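Side-chain contacts in reducing end xylose-releasing exo-oligoxylanase (PDB 5YXT), which probably hydrolyses xylo-oligosaccharides by releasing xylose from their reducing ends, as a member of glycosyl hydrolase family 8: residues Thr162-Gly167 with Pro174-Asp179; Gln28-Glu33 with Phe364-Leu369; Glu53-Met58 with Val95-Met100; Tyr202-Leu207 with Glu274-Asp279. All blocks are in the same frame, centred on the assembly; numbering follows the deposited sequence.

Contact 1. Residues Thr162-Gly167 with Pro174-Asp179; sequences TCLHKG and PMWNPD
Cys163, in the last turn of a helix, meets Met175 and Trp176 of a returning loop through both its backbone and its side chain. Its carbonyl O accepts from Met175 N at 2.8 Å, with an N-H...O angle of 153° and the donor tilted slightly from the carbonyl plane. Around this bond the packing is tight: Pro174 CB lies 3.4 Å from both Cys163 O and Leu164 O, Cys163 SG is 3.8 Å from Met175 SD, and Cys163 CB approaches the indole obliquely, 3.7 Å from Trp176 CZ3. Leu164 stretches its CD2 methyl to Trp176 CB at 3.8 Å. With CG opposite its own carbonyl carbon (chi1 -87°), Trp176 directs the indole toward Cys163 and Leu164. A serine in its place would probably leave a gap beside Cys163 CB and keep only the CB touch to the Leu164 methyl. The other side is looser and wetter: the end of Lys166 turns away, and one water donates to Leu164 O at 3.2 Å and to Trp176 O. The contact joins the end of helix 152-165 to the loop that follows it; Trp217 of 214-231 and Tyr202 of 199-208 stand edge-to-face with Trp176, and helix 126-143 packs against Met175.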
# COMPACT_ATOMS: atom_id res chain seq x y z
N THR C 162 -21.14 19.40 -37.99
CA THR C 162 -21.87 20.43 -37.26
C THR C 162 -21.14 20.85 -35.99
O THR C 162 -21.05 22.05 -35.68
CB THR C 162 -23.27 19.91 -36.91
OG1 THR C 162 -23.92 19.47 -38.11
CG2 THR C 162 -24.10 20.98 -36.23
N CYS C 163 -20.62 19.88 -35.23
CA CYS C 163 -19.99 20.17 -33.94
C CYS C 163 -18.81 21.12 -34.07
O CYS C 163 -18.49 21.84 -33.12
CB CYS C 163 -19.53 18.86 -33.30
SG CYS C 163 -20.92 17.84 -32.67
N LEU C 164 -18.15 21.13 -35.22
CA LEU C 164 -16.99 21.99 -35.42
C LEU C 164 -17.31 23.26 -36.18
O LEU C 164 -16.69 24.30 -35.93
CB LEU C 164 -15.89 21.22 -36.16
CG LEU C 164 -15.31 20.00 -35.42
CD1 LEU C 164 -14.04 19.50 -36.08
CD2 LEU C 164 -15.04 20.28 -33.95
N HIS C 165 -18.27 23.21 -37.11
CA HIS C 165 -18.43 24.26 -38.10
C HIS C 165 -19.67 25.12 -37.90
O HIS C 165 -19.80 26.14 -38.59
CB HIS C 165 -18.44 23.66 -39.51
CG HIS C 165 -17.12 23.10 -39.93
ND1 HIS C 165 -16.05 23.90 -40.26
CD2 HIS C 165 -16.69 21.82 -40.03
CE1 HIS C 165 -15.01 23.13 -40.58
NE2 HIS C 165 -15.38 21.86 -40.45
N LYS C 166 -20.57 24.75 -37.00
CA LYS C 166 -21.76 25.57 -36.77
C LYS C 166 -21.37 27.00 -36.42
O LYS C 166 -20.39 27.25 -35.71
CB LYS C 166 -22.63 24.97 -35.66
CG LYS C 166 -23.93 25.72 -35.39
CD LYS C 166 -24.68 26.04 -36.69
CE LYS C 166 -25.20 24.78 -37.38
NZ LYS C 166 -26.31 25.10 -38.33
N GLY C 167 -22.13 27.95 -36.95
CA GLY C 167 -21.86 29.35 -36.74
C GLY C 167 -20.94 29.98 -37.76
O GLY C 167 -20.80 31.21 -37.76
N PRO C 174 -20.28 26.52 -32.38
CA PRO C 174 -19.79 25.14 -32.40
C PRO C 174 -19.59 24.62 -30.98
O PRO C 174 -19.56 25.38 -30.01
CB PRO C 174 -18.47 25.25 -33.16
CG PRO C 174 -17.96 26.59 -32.74
CD PRO C 174 -19.18 27.48 -32.58
N MET C 175 -19.43 23.30 -30.88
CA MET C 175 -19.31 22.64 -29.59
C MET C 175 -17.88 22.55 -29.10
O MET C 175 -17.66 22.23 -27.92
CB MET C 175 -19.87 21.22 -29.67
CG MET C 175 -21.22 21.06 -29.02
SD MET C 175 -21.95 19.46 -29.39
CE MET C 175 -23.67 19.84 -29.11
N TRP C 176 -16.91 22.78 -29.98
CA TRP C 176 -15.50 22.85 -29.64
C TRP C 176 -15.01 24.27 -29.89
O TRP C 176 -15.31 24.85 -30.94
CB TRP C 176 -14.66 21.86 -30.47
CG TRP C 176 -14.57 20.51 -29.86
CD1 TRP C 176 -13.51 19.99 -29.18
CD2 TRP C 176 -15.59 19.50 -29.85
NE1 TRP C 176 -13.80 18.72 -28.74
CE2 TRP C 176 -15.07 18.39 -29.14
CE3 TRP C 176 -16.89 19.42 -30.36
CZ2 TRP C 176 -15.81 17.22 -28.93
CZ3 TRP C 176 -17.62 18.26 -30.15
CH2 TRP C 176 -17.08 17.17 -29.44
N ASN C 177 -14.28 24.81 -28.94
CA ASN C 177 -13.67 26.12 -29.15
C ASN C 177 -12.58 25.99 -30.20
O ASN C 177 -11.71 25.11 -30.09
CB ASN C 177 -13.11 26.64 -27.84
CG ASN C 177 -12.35 27.93 -28.01
OD1 ASN C 177 -11.22 27.94 -28.47
ND2 ASN C 177 -12.97 29.03 -27.61
N PRO C 178 -12.58 26.83 -31.24
CA PRO C 178 -11.60 26.66 -32.32
C PRO C 178 -10.19 27.07 -31.95
O PRO C 178 -9.24 26.67 -32.63
CB PRO C 178 -12.16 27.55 -33.44
CG PRO C 178 -12.94 28.60 -32.72
CD PRO C 178 -13.52 27.95 -31.49
N ASP C 179 -10.02 27.86 -30.89
CA ASP C 179 -8.71 28.35 -30.50
C ASP C 179 -7.96 27.37 -29.60
O ASP C 179 -6.78 27.09 -29.85
CB ASP C 179 -8.84 29.70 -29.80
CG ASP C 179 -9.65 30.69 -30.62
OD1 ASP C 179 -9.19 31.03 -31.73
OD2 ASP C 179 -10.74 31.11 -30.17
O HOH W 1 -14.52 25.49 -33.89

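Contact 2. Residues Gln28-Glu33 with Phe364-Leu369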
# COMPACT_ATOMS: atom_id res chain seq x y z
N GLN C 28 -18.58 -13.56 -17.56
CA GLN C 28 -19.56 -13.57 -18.65
C GLN C 28 -20.99 -13.58 -18.12
O GLN C 28 -21.86 -12.90 -18.67
CB GLN C 28 -19.31 -14.79 -19.55
CG GLN C 28 -18.25 -14.57 -20.61
CD GLN C 28 -18.60 -13.44 -21.55
OE1 GLN C 28 -17.75 -12.61 -21.90
NE2 GLN C 28 -19.86 -13.39 -21.98
N ARG C 29 -21.25 -14.36 -17.06
CA ARG C 29 -22.61 -14.42 -16.52
C ARG C 29 -23.00 -13.09 -15.88
O ARG C 29 -24.14 -12.65 -16.02
CB ARG C 29 -22.72 -15.56 -15.50
N ARG C 30 -22.07 -12.44 -15.19
CA ARG C 30 -22.37 -11.13 -14.60
C ARG C 30 -22.73 -10.11 -15.68
O ARG C 30 -23.69 -9.35 -15.53
CB ARG C 30 -21.18 -10.65 -13.78
CG ARG C 30 -21.48 -9.43 -12.92
CD ARG C 30 -22.56 -9.72 -11.87
NE ARG C 30 -22.01 -10.45 -10.74
CZ ARG C 30 -21.20 -9.93 -9.83
NH1 ARG C 30 -20.85 -8.66 -9.90
NH2 ARG C 30 -20.74 -10.69 -8.83
N LEU C 31 -21.95 -10.08 -16.77
CA LEU C 31 -22.25 -9.16 -17.86
C LEU C 31 -23.63 -9.44 -18.46
O LEU C 31 -24.44 -8.52 -18.65
CB LEU C 31 -21.17 -9.25 -18.93
CG LEU C 31 -21.32 -8.30 -20.13
CD1 LEU C 31 -21.53 -6.86 -19.66
CD2 LEU C 31 -20.11 -8.40 -21.04
N ASP C 32 -23.91 -10.71 -18.76
CA ASP C 32 -25.20 -11.03 -19.37
C ASP C 32 -26.36 -10.79 -18.40
O ASP C 32 -27.41 -10.31 -18.82
CB ASP C 32 -25.20 -12.48 -19.87
CG ASP C 32 -24.16 -12.71 -20.94
OD1 ASP C 32 -23.90 -11.75 -21.70
OD2 ASP C 32 -23.60 -13.83 -21.03
N GLU C 33 -26.18 -11.12 -17.12
CA GLU C 33 -27.25 -10.84 -16.15
C GLU C 33 -27.47 -9.34 -16.01
O GLU C 33 -28.61 -8.88 -15.84
CB GLU C 33 -26.92 -11.46 -14.79
CG GLU C 33 -27.11 -12.96 -14.70
CD GLU C 33 -26.45 -13.56 -13.46
OE1 GLU C 33 -25.65 -12.85 -12.81
OE2 GLU C 33 -26.73 -14.74 -13.14
N PHE C 364 -21.08 0.35 -18.10
CA PHE C 364 -19.85 0.79 -18.77
C PHE C 364 -18.63 0.18 -18.09
O PHE C 364 -17.72 -0.33 -18.76
CB PHE C 364 -19.74 2.32 -18.76
CG PHE C 364 -20.48 3.00 -19.88
CD1 PHE C 364 -20.60 2.40 -21.12
CD2 PHE C 364 -21.02 4.27 -19.69
CE1 PHE C 364 -21.28 3.03 -22.15
CE2 PHE C 364 -21.69 4.92 -20.72
CZ PHE C 364 -21.82 4.30 -21.95
N ALA C 365 -18.58 0.24 -16.76
CA ALA C 365 -17.46 -0.31 -16.02
C ALA C 365 -17.33 -1.81 -16.25
O ALA C 365 -16.22 -2.32 -16.47
CB ALA C 365 -17.61 -0.02 -14.52
N LEU C 366 -18.45 -2.53 -16.21
CA LEU C 366 -18.41 -3.98 -16.39
C LEU C 366 -17.95 -4.35 -17.80
O LEU C 366 -17.17 -5.29 -17.98
CB LEU C 366 -19.78 -4.58 -16.10
CG LEU C 366 -19.91 -6.11 -16.07
CD1 LEU C 366 -18.78 -6.73 -15.24
CD2 LEU C 366 -21.31 -6.50 -15.52
N LEU C 367 -18.44 -3.62 -18.81
CA LEU C 367 -17.94 -3.83 -20.18
C LEU C 367 -16.44 -3.57 -20.26
O LEU C 367 -15.70 -4.36 -20.86
CB LEU C 367 -18.69 -2.91 -21.15
CG LEU C 367 -20.11 -3.34 -21.54
CD1 LEU C 367 -20.76 -2.19 -22.28
CD2 LEU C 367 -20.06 -4.59 -22.41
N ALA C 368 -15.98 -2.46 -19.69
CA ALA C 368 -14.57 -2.11 -19.80
C ALA C 368 -13.70 -3.09 -19.03
O ALA C 368 -12.65 -3.52 -19.52
CB ALA C 368 -14.33 -0.68 -19.32
N LEU C 369 -14.14 -3.50 -17.83
CA LEU C 369 -13.31 -4.35 -16.99
C LEU C 369 -13.32 -5.80 -17.43
O LEU C 369 -12.50 -6.59 -16.95
CB LEU C 369 -13.78 -4.27 -15.53
CG LEU C 369 -13.51 -2.94 -14.84
CD1 LEU C 369 -14.27 -2.86 -13.52
CD2 LEU C 369 -12.01 -2.74 -14.63
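Leu31 of helix 24-40 and the pair Leu366 and Leu367 of helix 355-369 form a near-antiparallel helix-helix contact, the kind of join from which the helix-rich (alpha/alpha)6 architecture of family 8 glycosidases is built. The local axes run at 150° to each other and approach to 10.3 Å, a spacing that leucines fill from both sides. The join brings a helix near the N-terminus of the chain against one near its C-terminus. Leu31 puts its fork across the end of Leu367: Leu31 CD1 is 3.9 Å from Leu367 CD2, and Leu31 CD2 touches the same methyl, so one methyl group meets both branches. The two side chains cross at about a right angle. Against Leu366 the approach is oblique, with Leu31 CD1 near Leu366 CG at 4.0 Å. Of the Arg30 side chain, the aliphatic part makes the contact. Its chain is bent twice (chi2 62°, chi3 78°), which carries the guanidinium round to Trp345, where NH1 is hydrogen-bonded to the carbonyl O and the charge makes a cation-pi contact with the ring. Arg30 CG remains behind, 3.9 Å from Leu366 CD2. That methyl is pushed in against the backbone of the facing helix, where Leu366 CD2 sits 3.7 Å from Leu31 CA and equally far from Arg30 O.

Contact 3. Residues Glu53-Met58 with Val95-Met100; sequences EDMGYM and VTYMYM
Met55 and Tyr97 make a Met-aromatic contact at the protein surface, a small example of how a flexible thioether can bridge a strand and a helix end whose backbones stay well apart. Met55 SD lies 5.3 Å from the centroid of the Tyr97 ring, 60° off the ring normal, an oblique approach. The closer touch is by the terminal methyl: Met55 CE comes to the ring edge near its plane, 3.5 Å from Tyr97 CE1, with the phenol OH a little farther off. The bend at the end of the thioether (chi3 -41°) turns the methyl towards this edge, and the two side chains cross at about a right angle. Met55 opens strand 55-60, which lies between strands 48-51 and 65-67 in a four-stranded antiparallel sheet, while Tyr97 lies in a wider, pi-type turn of helix 84-98. Thr96 adds a lighter touch, its OG1 standing 3.7 Å from Met55 SD. That hydroxyl is engaged with its own helix, hydrogen-bonded chiefly to Trp93 O, with Lys92 O as a second partner. Met55 also packs on the side chains of Lys92 and Trp93, and its carbonyl O is hydrogen-bonded to Arg89 of the same helix.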
# COMPACT_ATOMS: atom_id res chain seq x y z
N GLU C 53 -43.06 -0.61 -32.40
CA GLU C 53 -42.33 -1.72 -33.00
C GLU C 53 -40.97 -1.31 -33.54
O GLU C 53 -40.22 -2.18 -34.01
CB GLU C 53 -43.17 -2.35 -34.12
CG GLU C 53 -44.19 -3.33 -33.58
CD GLU C 53 -43.94 -4.75 -34.03
OE1 GLU C 53 -43.00 -4.97 -34.84
OE2 GLU C 53 -44.67 -5.65 -33.57
N ASP C 54 -40.61 -0.03 -33.48
CA ASP C 54 -39.32 0.37 -34.03
C ASP C 54 -38.62 1.45 -33.22
O ASP C 54 -37.67 2.06 -33.72
CB ASP C 54 -39.48 0.86 -35.48
CG ASP C 54 -40.51 1.95 -35.60
OD1 ASP C 54 -41.17 2.28 -34.59
OD2 ASP C 54 -40.68 2.48 -36.72
N MET C 55 -39.03 1.70 -31.97
CA MET C 55 -38.42 2.74 -31.15
C MET C 55 -38.27 2.25 -29.71
O MET C 55 -38.76 1.19 -29.32
CB MET C 55 -39.24 4.05 -31.18
CG MET C 55 -39.41 4.67 -32.56
SD MET C 55 -39.91 6.40 -32.58
CE MET C 55 -41.11 6.42 -31.24
N GLY C 56 -37.58 3.06 -28.93
CA GLY C 56 -37.35 2.76 -27.53
C GLY C 56 -36.50 3.88 -26.97
O GLY C 56 -35.86 4.63 -27.71
N TYR C 57 -36.53 4.01 -25.65
CA TYR C 57 -35.81 5.11 -25.03
C TYR C 57 -35.18 4.65 -23.72
O TYR C 57 -35.55 3.63 -23.14
CB TYR C 57 -36.72 6.33 -24.81
CG TYR C 57 -37.99 6.04 -24.03
CD1 TYR C 57 -38.00 6.06 -22.65
CD2 TYR C 57 -39.18 5.73 -24.70
CE1 TYR C 57 -39.16 5.78 -21.94
CE2 TYR C 57 -40.35 5.45 -23.99
CZ TYR C 57 -40.32 5.47 -22.62
OH TYR C 57 -41.47 5.20 -21.91
N MET C 58 -34.17 5.42 -23.30
CA MET C 58 -33.55 5.30 -21.99
C MET C 58 -34.17 6.37 -21.10
O MET C 58 -34.15 7.55 -21.45
CB MET C 58 -32.04 5.48 -22.07
CG MET C 58 -31.40 4.69 -23.17
SD MET C 58 -31.12 3.01 -22.63
CE MET C 58 -29.90 3.29 -21.35
N VAL C 95 -33.83 10.51 -33.43
CA VAL C 95 -33.98 11.33 -34.63
C VAL C 95 -35.39 11.91 -34.71
O VAL C 95 -35.59 13.05 -35.14
CB VAL C 95 -33.62 10.51 -35.87
CG1 VAL C 95 -33.88 11.32 -37.14
CG2 VAL C 95 -32.15 10.07 -35.79
N THR C 96 -36.40 11.14 -34.28
CA THR C 96 -37.77 11.57 -34.51
C THR C 96 -38.19 12.69 -33.57
O THR C 96 -38.96 13.57 -33.97
CB THR C 96 -38.74 10.39 -34.38
OG1 THR C 96 -38.71 9.89 -33.04
CG2 THR C 96 -38.36 9.29 -35.34
N TYR C 97 -37.69 12.70 -32.34
CA TYR C 97 -38.16 13.62 -31.32
C TYR C 97 -37.10 14.60 -30.83
O TYR C 97 -37.45 15.68 -30.36
CB TYR C 97 -38.69 12.85 -30.11
CG TYR C 97 -39.93 12.02 -30.40
CD1 TYR C 97 -39.91 10.64 -30.25
CD2 TYR C 97 -41.11 12.63 -30.80
CE1 TYR C 97 -41.04 9.88 -30.50
CE2 TYR C 97 -42.25 11.87 -31.05
CZ TYR C 97 -42.20 10.50 -30.90
OH TYR C 97 -43.32 9.74 -31.14
N MET C 98 -35.82 14.24 -30.92
CA MET C 98 -34.76 15.05 -30.33
C MET C 98 -33.95 15.85 -31.34
O MET C 98 -33.43 16.92 -31.00
CB MET C 98 -33.82 14.16 -29.52
CG MET C 98 -34.49 13.60 -28.27
SD MET C 98 -33.38 12.59 -27.28
CE MET C 98 -33.62 10.99 -27.90
N TYR C 99 -33.82 15.37 -32.57
CA TYR C 99 -33.06 16.10 -33.58
C TYR C 99 -33.73 17.43 -33.89
O TYR C 99 -34.93 17.47 -34.18
CB TYR C 99 -32.91 15.26 -34.85
CG TYR C 99 -32.08 15.94 -35.91
CD1 TYR C 99 -30.71 16.09 -35.75
CD2 TYR C 99 -32.66 16.42 -37.07
CE1 TYR C 99 -29.94 16.70 -36.71
CE2 TYR C 99 -31.89 17.04 -38.05
CZ TYR C 99 -30.53 17.17 -37.86
OH TYR C 99 -29.77 17.79 -38.83
N MET C 100 -32.96 18.51 -33.82
CA MET C 100 -33.47 19.87 -33.99
C MET C 100 -33.26 20.35 -35.42
O MET C 100 -32.14 20.32 -35.94
CB MET C 100 -32.79 20.82 -33.00
CG MET C 100 -33.23 20.58 -31.56
SD MET C 100 -32.52 21.82 -30.46
CE MET C 100 -33.76 23.08 -30.70

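Contact 4. Residues Tyr202-Leu207 with Glu274-Asp279; sequences YELFAL and EWFAAD
Glu203 and Phe276 meet through a CH-pi contact, in which the aliphatic stem of an acid, rather than its charge, does the packing. Glu203 CB lies over one face of the Phe276 ring, 3.9 Å from the centroid and 29° off the normal, and its closest approach is to Phe276 CZ at 3.4 Å. Glu203 CG covers the same ring, 3.9 Å above the plane and over its centre. The bend at chi2 (-90°) then turns the carboxylate nearly parallel to the ring, the two planes being 18° apart. The charge is answered elsewhere: OE2 of Glu203 forms a salt bridge with Arg225, on helix 214-231.

The remaining touches are apolar and come from Leu204, whose two methyls part company. Leu204 CD2 meets the edge of Phe276, in the ring plane and 3.9 Å from CZ, whereas Leu204 CD1 goes to Trp275 CZ3, also at 3.9 Å, with the side chains crossing at about a right angle. In this helical fold, an (alpha/alpha)6 barrel as in other family 8 enzymes, the contact sets the flank of helix 199-208 against the C-terminal end of helix 263-276. A glycine replacing Phe276 would probably uncover the stem of Glu203, leave the CD2 methyl of Leu204 without its aromatic neighbour, and give the carboxylate more room to turn. The polar edge of Trp275 is engaged beyond these two segments, NE1 being hydrogen-bonded to Tyr373 O. The Phe276 ring also meets that of Tyr8.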
# COMPACT_ATOMS: atom_id res chain seq x y z
N TYR C 202 -11.61 11.41 -29.56
CA TYR C 202 -11.16 12.34 -30.61
C TYR C 202 -10.05 11.72 -31.45
O TYR C 202 -9.95 12.02 -32.65
CB TYR C 202 -10.72 13.68 -30.01
CG TYR C 202 -11.66 14.20 -28.93
CD1 TYR C 202 -13.03 13.93 -28.98
CD2 TYR C 202 -11.17 14.91 -27.85
CE1 TYR C 202 -13.87 14.36 -27.98
CE2 TYR C 202 -11.99 15.36 -26.86
CZ TYR C 202 -13.35 15.08 -26.92
OH TYR C 202 -14.16 15.50 -25.90
N GLU C 203 -9.24 10.84 -30.86
CA GLU C 203 -8.27 10.07 -31.64
C GLU C 203 -8.96 9.32 -32.77
O GLU C 203 -8.43 9.21 -33.88
CB GLU C 203 -7.53 9.08 -30.75
CG GLU C 203 -6.62 9.71 -29.72
CD GLU C 203 -5.20 9.92 -30.23
OE1 GLU C 203 -4.95 9.66 -31.43
OE2 GLU C 203 -4.34 10.33 -29.42
N LEU C 204 -10.14 8.78 -32.49
CA LEU C 204 -10.88 8.03 -33.50
C LEU C 204 -11.60 8.97 -34.48
O LEU C 204 -11.70 8.66 -35.67
CB LEU C 204 -11.88 7.09 -32.82
CG LEU C 204 -11.24 6.06 -31.88
CD1 LEU C 204 -12.30 5.21 -31.23
CD2 LEU C 204 -10.24 5.19 -32.62
N PHE C 205 -12.10 10.11 -34.00
CA PHE C 205 -12.64 11.09 -34.93
C PHE C 205 -11.57 11.55 -35.91
O PHE C 205 -11.86 11.78 -37.09
CB PHE C 205 -13.24 12.29 -34.19
CG PHE C 205 -14.40 11.94 -33.28
CD1 PHE C 205 -15.09 10.75 -33.44
CD2 PHE C 205 -14.79 12.80 -32.28
CE1 PHE C 205 -16.14 10.42 -32.59
CE2 PHE C 205 -15.84 12.49 -31.44
CZ PHE C 205 -16.52 11.29 -31.60
N ALA C 206 -10.33 11.68 -35.43
CA ALA C 206 -9.20 12.07 -36.29
C ALA C 206 -8.89 11.04 -37.37
O ALA C 206 -8.09 11.33 -38.27
CB ALA C 206 -7.95 12.29 -35.44
N LEU C 207 -9.46 9.83 -37.28
CA LEU C 207 -9.36 8.85 -38.35
C LEU C 207 -10.61 8.76 -39.21
O LEU C 207 -10.51 8.39 -40.38
CB LEU C 207 -9.09 7.46 -37.78
CG LEU C 207 -8.03 7.29 -36.71
CD1 LEU C 207 -8.32 6.00 -35.95
CD2 LEU C 207 -6.63 7.28 -37.32
N GLU C 274 -6.30 2.46 -21.51
CA GLU C 274 -6.40 1.14 -22.11
C GLU C 274 -6.38 1.22 -23.63
O GLU C 274 -5.73 0.39 -24.29
CB GLU C 274 -7.66 0.40 -21.63
CG GLU C 274 -8.05 -0.84 -22.46
CD GLU C 274 -7.10 -2.04 -22.32
OE1 GLU C 274 -5.97 -1.90 -21.79
OE2 GLU C 274 -7.49 -3.15 -22.75
N TRP C 275 -7.07 2.20 -24.22
CA TRP C 275 -7.19 2.25 -25.68
C TRP C 275 -5.95 2.82 -26.35
O TRP C 275 -5.63 2.41 -27.47
CB TRP C 275 -8.39 3.10 -26.11
CG TRP C 275 -9.72 2.40 -26.06
CD1 TRP C 275 -9.98 1.17 -25.55
CD2 TRP C 275 -10.96 2.92 -26.53
NE1 TRP C 275 -11.32 0.88 -25.68
CE2 TRP C 275 -11.94 1.95 -26.27
CE3 TRP C 275 -11.34 4.12 -27.14
CZ2 TRP C 275 -13.28 2.14 -26.61
CZ3 TRP C 275 -12.67 4.31 -27.48
CH2 TRP C 275 -13.62 3.32 -27.21
N PHE C 276 -5.27 3.76 -25.71
CA PHE C 276 -4.19 4.48 -26.37
C PHE C 276 -2.91 4.57 -25.57
O PHE C 276 -1.86 4.82 -26.18
CB PHE C 276 -4.66 5.90 -26.76
CG PHE C 276 -5.62 5.89 -27.90
CD1 PHE C 276 -5.16 5.78 -29.21
CD2 PHE C 276 -6.98 5.91 -27.68
CE1 PHE C 276 -6.04 5.73 -30.27
CE2 PHE C 276 -7.87 5.87 -28.74
CZ PHE C 276 -7.40 5.77 -30.03
N ALA C 277 -2.94 4.37 -24.26
CA ALA C 277 -1.75 4.36 -23.41
C ALA C 277 -0.83 5.53 -23.74
O ALA C 277 0.39 5.39 -23.88
CB ALA C 277 -1.02 3.02 -23.51
N ALA C 278 -1.44 6.71 -23.86
CA ALA C 278 -0.80 7.88 -24.47
C ALA C 278 -0.17 8.83 -23.47
O ALA C 278 0.79 9.53 -23.81
CB ALA C 278 -1.81 8.67 -25.29
N ASP C 279 -0.69 8.92 -22.25
CA ASP C 279 -0.23 9.92 -21.29
C ASP C 279 -0.04 9.24 -19.95
O ASP C 279 -1.02 8.94 -19.25
CB ASP C 279 -1.23 11.07 -21.18
CG ASP C 279 -0.76 12.17 -20.24
OD1 ASP C 279 0.37 12.08 -19.71
OD2 ASP C 279 -1.53 13.12 -20.04

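How the contacts relate
Contact 2 closes a loop of the chain in which the other three are nested, tying helix 24-40 to helix 355-369. Within that loop contact 3 closes before contact 1 opens, and contact 1 before contact 4. Direct touch occurs between contacts 1 and 4, where Trp176 CZ2 lies 3.6 Å from Tyr202 CE1 although the centres are about 20 Å apart. Contacts 1 and 2 lie on opposite sides of the chain's centre, about 35 Å between centres. Contact 2 approaches contact 4 to about 6 Å and contact 3 to about 8 Å between nearest atoms. Contacts 1 and 3 come within about 6 Å between nearest atoms without touching. No ligand or metal is among the partners described for any of the four.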